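Glutathione synthetase-like effector 30 (Gpa-GSS30-apo) (Globodera pallida, PDB 5OET) is a glutathione synthetase-like effector of a plant-parasitic nematode, probably derived from a housekeeping ligase that joins gamma-glutamylcysteine to glycine at the expense of ATP. Local coordinates at residues K278-T283 against L300-K305; K142-R147 against P339-A344; Q102-V107 against A167-S172. All coordinates share one frame; numbering follows the deposited sequence.

Contact 1. Residues K278-T283 against L300-K305; sequences KCRFIT and LILDDK
Leu302 meets both Arg280 and Ile282, offering one methyl to each, and shows how two strands of one sheet can touch without being paired. The backbones stay well apart, with CA of Arg280 9.1 Å from CA of Leu302, so the contact belongs to side chains alone. Its apolar part begins with CG of Leu302 turned opposite the backbone N (chi1 171°). CD1 then lies 3.6 Å from CD1 of Ile282, whose extended chain runs past the leucine in the opposite direction. CD2 sits over one face of the Arg280 guanidinium, 3.9 Å above the centre of the plane, and also packs on CB and CG where the arginine chain bends. The charged part is looser. NH2 of Arg280 stands 3.6 Å from OD2 of Asp303 in a long salt bridge, the two planar groups turned 44° from each other. Each charge has a stronger partner, Glu49 of the second subunit for Arg280 and Arg290 for Asp303, so the pair belongs to a charge network that reaches the subunit interface. Between the segments, Phe306 and Val308 of strand 306-314 receive Arg280 and Leu302 respectively. Strand 279-283 ends a beta-alpha-beta crossover from strand 246-251 through helix 259-270, and the contact joins this parallel unit to the antiparallel strand 300-302 within a mixed sheet, consistent with a Rossmann-type fold.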
loop_
_atom_site.group_PDB
_atom_site.type_symbol
_atom_site.label_atom_id
_atom_site.label_comp_id
_atom_site.label_asym_id
_atom_site.label_seq_id
_atom_site.Cartn_x
_atom_site.Cartn_y
_atom_site.Cartn_z
ATOM N N LYS A 278 -17.780 -0.529 -14.507
ATOM C CA LYS A 278 -16.978 0.666 -14.700
ATOM C C LYS A 278 -17.320 1.654 -13.592
ATOM O O LYS A 278 -18.482 1.906 -13.295
ATOM C CB LYS A 278 -17.190 1.282 -16.081
ATOM C CG LYS A 278 -16.695 0.418 -17.238
ATOM C CD LYS A 278 -17.358 0.808 -18.572
ATOM C CE LYS A 278 -18.787 0.289 -18.704
ATOM N NZ LYS A 278 -19.582 0.891 -19.822
ATOM N N CYS A 279 -16.278 2.166 -12.971
ATOM C CA CYS A 279 -16.361 3.182 -11.962
ATOM C C CYS A 279 -15.688 4.397 -12.571
ATOM O O CYS A 279 -14.562 4.289 -13.031
ATOM C CB CYS A 279 -15.600 2.723 -10.707
ATOM S SG CYS A 279 -16.358 1.297 -9.857
ATOM N N ARG A 280 -16.352 5.542 -12.576
ATOM C CA ARG A 280 -15.806 6.709 -13.227
ATOM C C ARG A 280 -15.508 7.789 -12.209
ATOM O O ARG A 280 -16.389 8.217 -11.495
ATOM C CB ARG A 280 -16.773 7.184 -14.308
ATOM C CG ARG A 280 -17.040 6.127 -15.358
ATOM C CD ARG A 280 -15.836 5.893 -16.280
ATOM N NE ARG A 280 -16.200 6.267 -17.656
ATOM C CZ ARG A 280 -15.835 7.376 -18.304
ATOM N NH1 ARG A 280 -15.026 8.285 -17.773
ATOM N NH2 ARG A 280 -16.293 7.577 -19.523
ATOM N N PHE A 281 -14.248 8.198 -12.126
ATOM C CA PHE A 281 -13.791 9.185 -11.141
ATOM C C PHE A 281 -13.787 10.569 -11.747
ATOM O O PHE A 281 -13.015 10.829 -12.664
ATOM C CB PHE A 281 -12.406 8.845 -10.619
ATOM C CG PHE A 281 -12.433 7.790 -9.580
ATOM C CD1 PHE A 281 -12.858 6.503 -9.901
ATOM C CD2 PHE A 281 -12.087 8.076 -8.267
ATOM C CE1 PHE A 281 -12.912 5.522 -8.944
ATOM C CE2 PHE A 281 -12.134 7.093 -7.303
ATOM C CZ PHE A 281 -12.547 5.810 -7.643
ATOM N N ILE A 282 -14.643 11.436 -11.207
ATOM C CA ILE A 282 -14.839 12.791 -11.712
ATOM C C ILE A 282 -14.783 13.766 -10.520
ATOM O O ILE A 282 -15.262 13.422 -9.437
ATOM C CB ILE A 282 -16.186 12.852 -12.518
ATOM C CG1 ILE A 282 -16.155 13.949 -13.559
ATOM C CG2 ILE A 282 -17.416 13.042 -11.624
ATOM C CD1 ILE A 282 -17.451 14.064 -14.334
ATOM N N THR A 283 -14.186 14.948 -10.681
ATOM C CA THR A 283 -14.357 15.981 -9.667
ATOM C C THR A 283 -15.665 16.678 -9.908
ATOM O O THR A 283 -16.239 16.579 -10.987
ATOM C CB THR A 283 -13.291 17.082 -9.645
ATOM O OG1 THR A 283 -13.369 17.865 -10.832
ATOM C CG2 THR A 283 -11.930 16.515 -9.504
ATOM N N LEU A 300 -29.304 10.450 -15.063
ATOM C CA LEU A 300 -28.077 11.220 -15.036
ATOM C C LEU A 300 -27.125 10.587 -16.025
ATOM O O LEU A 300 -26.873 9.378 -15.948
ATOM C CB LEU A 300 -27.472 11.198 -13.628
ATOM C CG LEU A 300 -26.235 12.054 -13.350
ATOM C CD1 LEU A 300 -26.575 13.531 -13.318
ATOM C CD2 LEU A 300 -25.628 11.617 -12.019
ATOM N N ILE A 301 -26.596 11.406 -16.938
ATOM C CA ILE A 301 -25.722 10.938 -18.006
ATOM C C ILE A 301 -24.345 11.601 -17.936
ATOM O O ILE A 301 -24.250 12.772 -17.650
ATOM C CB ILE A 301 -26.438 11.156 -19.346
ATOM C CG1 ILE A 301 -27.576 10.127 -19.480
ATOM C CG2 ILE A 301 -25.487 11.048 -20.529
ATOM C CD1 ILE A 301 -28.810 10.730 -20.060
ATOM N N LEU A 302 -23.296 10.817 -18.189
ATOM C CA LEU A 302 -21.906 11.250 -18.142
ATOM C C LEU A 302 -21.350 11.218 -19.548
ATOM O O LEU A 302 -21.464 10.207 -20.216
ATOM C CB LEU A 302 -21.089 10.310 -17.252
ATOM C CG LEU A 302 -19.555 10.459 -17.243
ATOM C CD1 LEU A 302 -19.112 11.666 -16.439
ATOM C CD2 LEU A 302 -18.901 9.205 -16.708
ATOM N N ASP A 303 -20.731 12.323 -19.978
ATOM C CA ASP A 303 -20.205 12.505 -21.351
ATOM C C ASP A 303 -21.205 12.155 -22.451
ATOM O O ASP A 303 -20.858 11.527 -23.456
ATOM C CB ASP A 303 -18.937 11.674 -21.544
ATOM C CG ASP A 303 -17.902 11.933 -20.483
ATOM O OD1 ASP A 303 -17.775 13.102 -20.061
ATOM O OD2 ASP A 303 -17.212 10.972 -20.078
ATOM N N ASP A 304 -22.463 12.512 -22.238
ATOM C CA ASP A 304 -23.535 12.222 -23.193
ATOM C C ASP A 304 -23.704 10.743 -23.601
ATOM O O ASP A 304 -24.563 10.453 -24.426
ATOM C CB ASP A 304 -23.361 13.095 -24.434
ATOM C CG ASP A 304 -22.931 14.513 -24.091
ATOM O OD1 ASP A 304 -23.794 15.359 -23.742
ATOM O OD2 ASP A 304 -21.714 14.768 -24.159
ATOM N N LYS A 305 -22.948 9.823 -22.999
ATOM C CA LYS A 305 -22.916 8.422 -23.422
ATOM C C LYS A 305 -23.244 7.384 -22.316
ATOM O O LYS A 305 -23.828 6.335 -22.605
ATOM C CB LYS A 305 -21.535 8.139 -24.009
ATOM C CG LYS A 305 -21.371 6.793 -24.699
ATOM C CD LYS A 305 -19.914 6.599 -25.071
ATOM C CE LYS A 305 -19.682 5.277 -25.781
ATOM N NZ LYS A 305 -18.226 4.902 -25.833
#

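Contact 2. Residues K142-R147 against P339-A344; sequences KKLVKR and PPYIFA
The forked end of Leu144 reaches over 339-344, one methyl on Tyr341 and the other on Ala344. The fork owes its reach to a CG set trans to the backbone N (chi1 -176°), which carries both methyls off the helix 141-150 and across to the facing segment. A chi2 of 56° aims the two branches: CD1 approaches the aromatic CD1 of Tyr341 at 3.7 Å, meeting the ring obliquely, and CD2 comes to 4.0 Å from CB of Ala344. The ring of Tyr341 stacks with Phe328 of helix 325-331, a residue that Leu144 touches too, so three side chains share this corner. The two partners of the leucine lie three residues apart, joined by a backbone bond from Ala344 N to Tyr341 O (2.8 Å). Arg147, further along the helix, pairs with Asp325 and ties the helix to the region of helix 325-331 by charge. Across the two segments themselves the meeting is wholly apolar, which implies that shape and the burial of hydrocarbon probably carry it, while the polar tie of the helix lies with Asp325.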
loop_
_atom_site.group_PDB
_atom_site.type_symbol
_atom_site.label_atom_id
_atom_site.label_comp_id
_atom_site.label_asym_id
_atom_site.label_seq_id
_atom_site.Cartn_x
_atom_site.Cartn_y
_atom_site.Cartn_z
ATOM N N LYS A 142 -32.164 25.869 7.024
ATOM C CA LYS A 142 -33.141 26.613 6.211
ATOM C C LYS A 142 -32.871 26.498 4.706
ATOM O O LYS A 142 -33.810 26.385 3.931
ATOM C CB LYS A 142 -33.265 28.078 6.659
ATOM C CG LYS A 142 -34.056 28.210 7.956
ATOM C CD LYS A 142 -34.811 29.522 8.097
ATOM C CE LYS A 142 -33.888 30.677 8.423
ATOM N NZ LYS A 142 -34.636 31.953 8.386
ATOM N N LYS A 143 -31.597 26.544 4.312
ATOM C CA LYS A 143 -31.190 26.327 2.912
ATOM C C LYS A 143 -31.457 24.898 2.381
ATOM O O LYS A 143 -31.815 24.732 1.212
ATOM C CB LYS A 143 -29.705 26.698 2.728
ATOM C CG LYS A 143 -29.422 28.185 2.899
ATOM C CD LYS A 143 -29.726 28.971 1.622
ATOM C CE LYS A 143 -29.735 30.483 1.848
ATOM N NZ LYS A 143 -28.410 31.029 2.266
ATOM N N LEU A 144 -31.286 23.886 3.234
ATOM C CA LEU A 144 -31.565 22.490 2.861
ATOM C C LEU A 144 -33.057 22.201 2.706
ATOM O O LEU A 144 -33.462 21.515 1.763
ATOM C CB LEU A 144 -30.960 21.522 3.887
ATOM C CG LEU A 144 -31.073 20.018 3.604
ATOM C CD1 LEU A 144 -30.480 19.647 2.240
ATOM C CD2 LEU A 144 -30.398 19.235 4.728
ATOM N N VAL A 145 -33.868 22.708 3.628
ATOM C CA VAL A 145 -35.331 22.570 3.519
ATOM C C VAL A 145 -35.853 23.232 2.237
ATOM O O VAL A 145 -36.608 22.617 1.501
ATOM C CB VAL A 145 -36.060 23.134 4.766
ATOM C CG1 VAL A 145 -37.559 23.321 4.520
ATOM C CG2 VAL A 145 -35.831 22.216 5.957
ATOM N N LYS A 146 -35.448 24.478 1.995
ATOM C CA LYS A 146 -35.788 25.219 0.761
ATOM C C LYS A 146 -35.576 24.345 -0.488
ATOM O O LYS A 146 -36.446 24.281 -1.345
ATOM C CB LYS A 146 -34.979 26.537 0.711
ATOM C CG LYS A 146 -34.787 27.230 -0.636
ATOM C CD LYS A 146 -36.081 27.700 -1.281
ATOM C CE LYS A 146 -35.805 28.166 -2.716
ATOM N NZ LYS A 146 -37.003 28.690 -3.443
ATOM N N ARG A 147 -34.437 23.657 -0.560
ATOM C CA ARG A 147 -34.119 22.774 -1.686
ATOM C C ARG A 147 -35.055 21.563 -1.781
ATOM O O ARG A 147 -35.729 21.380 -2.793
ATOM C CB ARG A 147 -32.682 22.275 -1.583
ATOM C CG ARG A 147 -31.625 23.355 -1.681
ATOM C CD ARG A 147 -31.240 23.628 -3.117
ATOM N NE ARG A 147 -30.056 24.480 -3.166
ATOM C CZ ARG A 147 -29.385 24.799 -4.271
ATOM N NH1 ARG A 147 -29.773 24.355 -5.468
ATOM N NH2 ARG A 147 -28.307 25.568 -4.174
ATOM N N PRO A 339 -25.871 8.960 0.743
ATOM C CA PRO A 339 -27.291 8.795 0.551
ATOM C C PRO A 339 -27.876 10.077 -0.014
ATOM O O PRO A 339 -27.165 11.061 -0.152
ATOM C CB PRO A 339 -27.781 8.552 1.986
ATOM C CG PRO A 339 -26.851 9.359 2.830
ATOM C CD PRO A 339 -25.602 9.623 2.028
ATOM N N PRO A 340 -29.170 10.081 -0.315
ATOM C CA PRO A 340 -29.734 11.343 -0.796
ATOM C C PRO A 340 -29.701 12.442 0.253
ATOM O O PRO A 340 -29.511 12.169 1.426
ATOM C CB PRO A 340 -31.173 10.976 -1.202
ATOM C CG PRO A 340 -31.423 9.606 -0.667
ATOM C CD PRO A 340 -30.095 8.948 -0.469
ATOM N N TYR A 341 -29.907 13.676 -0.175
ATOM C CA TYR A 341 -29.722 14.839 0.697
ATOM C C TYR A 341 -30.591 14.854 1.946
ATOM O O TYR A 341 -30.143 15.335 2.981
ATOM C CB TYR A 341 -29.859 16.165 -0.075
ATOM C CG TYR A 341 -28.527 16.796 -0.334
ATOM C CD1 TYR A 341 -27.867 17.473 0.681
ATOM C CD2 TYR A 341 -27.891 16.681 -1.579
ATOM C CE1 TYR A 341 -26.616 18.039 0.470
ATOM C CE2 TYR A 341 -26.644 17.257 -1.810
ATOM C CZ TYR A 341 -26.011 17.935 -0.772
ATOM O OH TYR A 341 -24.777 18.521 -0.947
ATOM N N ILE A 342 -31.804 14.303 1.860
ATOM C CA ILE A 342 -32.714 14.183 3.021
ATOM C C ILE A 342 -32.038 13.617 4.276
ATOM O O ILE A 342 -32.395 13.992 5.401
ATOM C CB ILE A 342 -33.987 13.362 2.671
ATOM C CG1 ILE A 342 -35.014 13.398 3.799
ATOM C CG2 ILE A 342 -33.664 11.907 2.364
ATOM C CD1 ILE A 342 -35.539 14.772 4.109
ATOM N N PHE A 343 -31.043 12.746 4.081
ATOM C CA PHE A 343 -30.340 12.121 5.201
ATOM C C PHE A 343 -29.459 13.094 5.955
ATOM O O PHE A 343 -29.227 12.895 7.151
ATOM C CB PHE A 343 -29.522 10.927 4.734
ATOM C CG PHE A 343 -30.343 9.709 4.484
ATOM C CD1 PHE A 343 -31.152 9.629 3.380
ATOM C CD2 PHE A 343 -30.322 8.659 5.359
ATOM C CE1 PHE A 343 -31.915 8.507 3.134
ATOM C CE2 PHE A 343 -31.077 7.534 5.122
ATOM C CZ PHE A 343 -31.884 7.458 4.009
ATOM N N ALA A 344 -28.979 14.137 5.279
ATOM C CA ALA A 344 -28.248 15.209 5.954
ATOM C C ALA A 344 -29.105 15.926 7.002
ATOM O O ALA A 344 -28.577 16.353 8.031
ATOM C CB ALA A 344 -27.717 16.216 4.950
#

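Contact 3. Residues Q102-V107 against A167-S172; sequences QQAVDV and ADYMAS
Ala104 and Val107 of helix 98-119, one turn apart, press on the ring of Tyr169 in strand 160-173. Ala104 comes first, its methyl over the tyrosine face: CB lies 4.1 Å from the ring centroid and 17° off the normal, a CH-pi contact. The carbon is displaced toward the CD1-CE1 side, standing 4.0 Å from CD1 of Tyr169. So small a side chain is consistent with the close approach of the helix, CA of Ala104 being 7.5 Å from CA of Tyr169. Val105 points away from the strand and rests on Ile477. Val107 then reaches the far end of the ring. With chi1 at 78°, CG1 is set between the backbone N and the carbonyl carbon and comes obliquely to the hydroxyl end, 3.4 Å from OH of Tyr169, while the same residue packs on Ala376 and Ile377 of helix 373-380. The strand beneath lies between strands 179-188 and 469-484 in the large mixed sheet. Chemically, the buried phenol is met in two ways: Ala104 covers a face and Val107 lies against the hydroxyl end, both supplying apolar contacts, while OH is hydrogen-bonded to Gln183 on the neighbouring strand, so the polar atom is satisfied within the sheet.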
loop_
_atom_site.group_PDB
_atom_site.type_symbol
_atom_site.label_atom_id
_atom_site.label_comp_id
_atom_site.label_asym_id
_atom_site.label_seq_id
_atom_site.Cartn_x
_atom_site.Cartn_y
_atom_site.Cartn_z
ATOM N N GLN A 102 -19.146 -5.465 21.682
ATOM C CA GLN A 102 -20.247 -6.282 21.205
ATOM C C GLN A 102 -21.567 -5.500 21.290
ATOM O O GLN A 102 -22.378 -5.562 20.391
ATOM C CB GLN A 102 -20.308 -7.620 21.965
ATOM C CG GLN A 102 -20.969 -8.769 21.214
ATOM C CD GLN A 102 -20.453 -8.926 19.784
ATOM O OE1 GLN A 102 -21.248 -9.098 18.850
ATOM N NE2 GLN A 102 -19.126 -8.813 19.594
ATOM N N GLN A 103 -21.755 -4.727 22.346
ATOM C CA GLN A 103 -22.926 -3.874 22.487
ATOM C C GLN A 103 -23.018 -2.856 21.336
ATOM O O GLN A 103 -24.128 -2.614 20.816
ATOM C CB GLN A 103 -22.898 -3.157 23.843
ATOM C CG GLN A 103 -24.208 -2.552 24.293
ATOM C CD GLN A 103 -24.053 -1.634 25.494
ATOM O OE1 GLN A 103 -23.112 -1.763 26.295
ATOM N NE2 GLN A 103 -24.995 -0.699 25.638
ATOM N N ALA A 104 -21.889 -2.274 20.928
ATOM C CA ALA A 104 -21.879 -1.329 19.800
ATOM C C ALA A 104 -22.129 -1.992 18.429
ATOM O O ALA A 104 -22.870 -1.477 17.587
ATOM C CB ALA A 104 -20.564 -0.575 19.756
ATOM N N VAL A 105 -21.470 -3.119 18.205
ATOM C CA VAL A 105 -21.673 -3.901 16.999
ATOM C C VAL A 105 -23.119 -4.352 16.888
ATOM O O VAL A 105 -23.684 -4.239 15.825
ATOM C CB VAL A 105 -20.720 -5.113 16.955
ATOM C CG1 VAL A 105 -21.166 -6.154 15.930
ATOM C CG2 VAL A 105 -19.305 -4.630 16.665
ATOM N N ASP A 106 -23.704 -4.840 17.980
ATOM C CA ASP A 106 -25.060 -5.399 17.963
ATOM C C ASP A 106 -26.171 -4.379 17.682
ATOM O O ASP A 106 -27.204 -4.741 17.128
ATOM C CB ASP A 106 -25.382 -6.117 19.294
ATOM C CG ASP A 106 -24.617 -7.438 19.472
ATOM O OD1 ASP A 106 -24.252 -8.074 18.444
ATOM O OD2 ASP A 106 -24.373 -7.834 20.650
ATOM N N VAL A 107 -25.967 -3.122 18.074
ATOM C CA VAL A 107 -27.016 -2.105 17.960
ATOM C C VAL A 107 -27.020 -1.410 16.583
ATOM O O VAL A 107 -27.949 -0.644 16.262
ATOM C CB VAL A 107 -26.931 -1.092 19.130
ATOM C CG1 VAL A 107 -25.815 -0.067 18.934
ATOM C CG2 VAL A 107 -28.269 -0.416 19.349
ATOM N N ALA A 167 -21.464 5.096 13.338
ATOM C CA ALA A 167 -21.822 5.532 14.701
ATOM C C ALA A 167 -20.563 5.504 15.546
ATOM O O ALA A 167 -19.867 4.491 15.544
ATOM C CB ALA A 167 -22.850 4.590 15.302
ATOM N N ASP A 168 -20.268 6.592 16.256
ATOM C CA ASP A 168 -19.108 6.666 17.138
ATOM C C ASP A 168 -19.478 6.509 18.636
ATOM O O ASP A 168 -20.492 7.007 19.096
ATOM C CB ASP A 168 -18.345 7.964 16.880
ATOM C CG ASP A 168 -17.732 8.018 15.467
ATOM O OD1 ASP A 168 -17.630 6.969 14.793
ATOM O OD2 ASP A 168 -17.356 9.114 15.007
ATOM N N TYR A 169 -18.635 5.797 19.379
ATOM C CA TYR A 169 -18.854 5.506 20.785
ATOM C C TYR A 169 -17.620 5.773 21.652
ATOM O O TYR A 169 -16.489 5.717 21.180
ATOM C CB TYR A 169 -19.278 4.053 20.933
ATOM C CG TYR A 169 -20.568 3.713 20.194
ATOM C CD1 TYR A 169 -20.536 3.311 18.878
ATOM C CD2 TYR A 169 -21.824 3.772 20.838
ATOM C CE1 TYR A 169 -21.699 2.979 18.209
ATOM C CE2 TYR A 169 -22.997 3.443 20.176
ATOM C CZ TYR A 169 -22.933 3.046 18.856
ATOM O OH TYR A 169 -24.065 2.716 18.139
ATOM N N MET A 170 -17.880 6.091 22.916
ATOM C CA MET A 170 -16.878 6.242 23.967
ATOM C C MET A 170 -17.271 5.238 25.045
ATOM O O MET A 170 -18.451 5.130 25.367
ATOM C CB MET A 170 -16.930 7.664 24.557
ATOM C CG MET A 170 -15.592 8.383 24.684
ATOM S SD MET A 170 -15.244 9.639 23.405
ATOM C CE MET A 170 -13.448 9.677 23.432
ATOM N N ALA A 171 -16.311 4.488 25.580
ATOM C CA ALA A 171 -16.514 3.783 26.855
ATOM C C ALA A 171 -16.444 4.859 27.940
ATOM O O ALA A 171 -15.474 5.601 27.992
ATOM C CB ALA A 171 -15.464 2.705 27.073
ATOM N N SER A 172 -17.482 4.973 28.765
ATOM C CA SER A 172 -17.567 6.058 29.749
ATOM C C SER A 172 -17.603 5.509 31.162
ATOM O O SER A 172 -18.315 4.551 31.426
ATOM C CB SER A 172 -18.819 6.875 29.493
ATOM O OG SER A 172 -18.886 7.986 30.368
#

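Overall arrangement
From the N terminus the chain opens contact 3 at 102-107 on the long helix 98-119, then contact 2 at 142-147, before strand 160-173 returns under helix 98-119 and closes contact 3. Contact 2 is still open at that point, so the two cross. Contact 1 lies wholly inside the loop of contact 2: it opens at 278-283, closes at 300-305, and only afterwards does 339-344 meet helix 141-150. Contact 3 thus fixes a helix on the large mixed sheet, contact 1 works within the six-stranded sheet, and contact 2 links the early helix to the segment following strand 336-337. Contacts 1 and 3 lie on opposite sides of the chain's centre, centres about 38 Å apart.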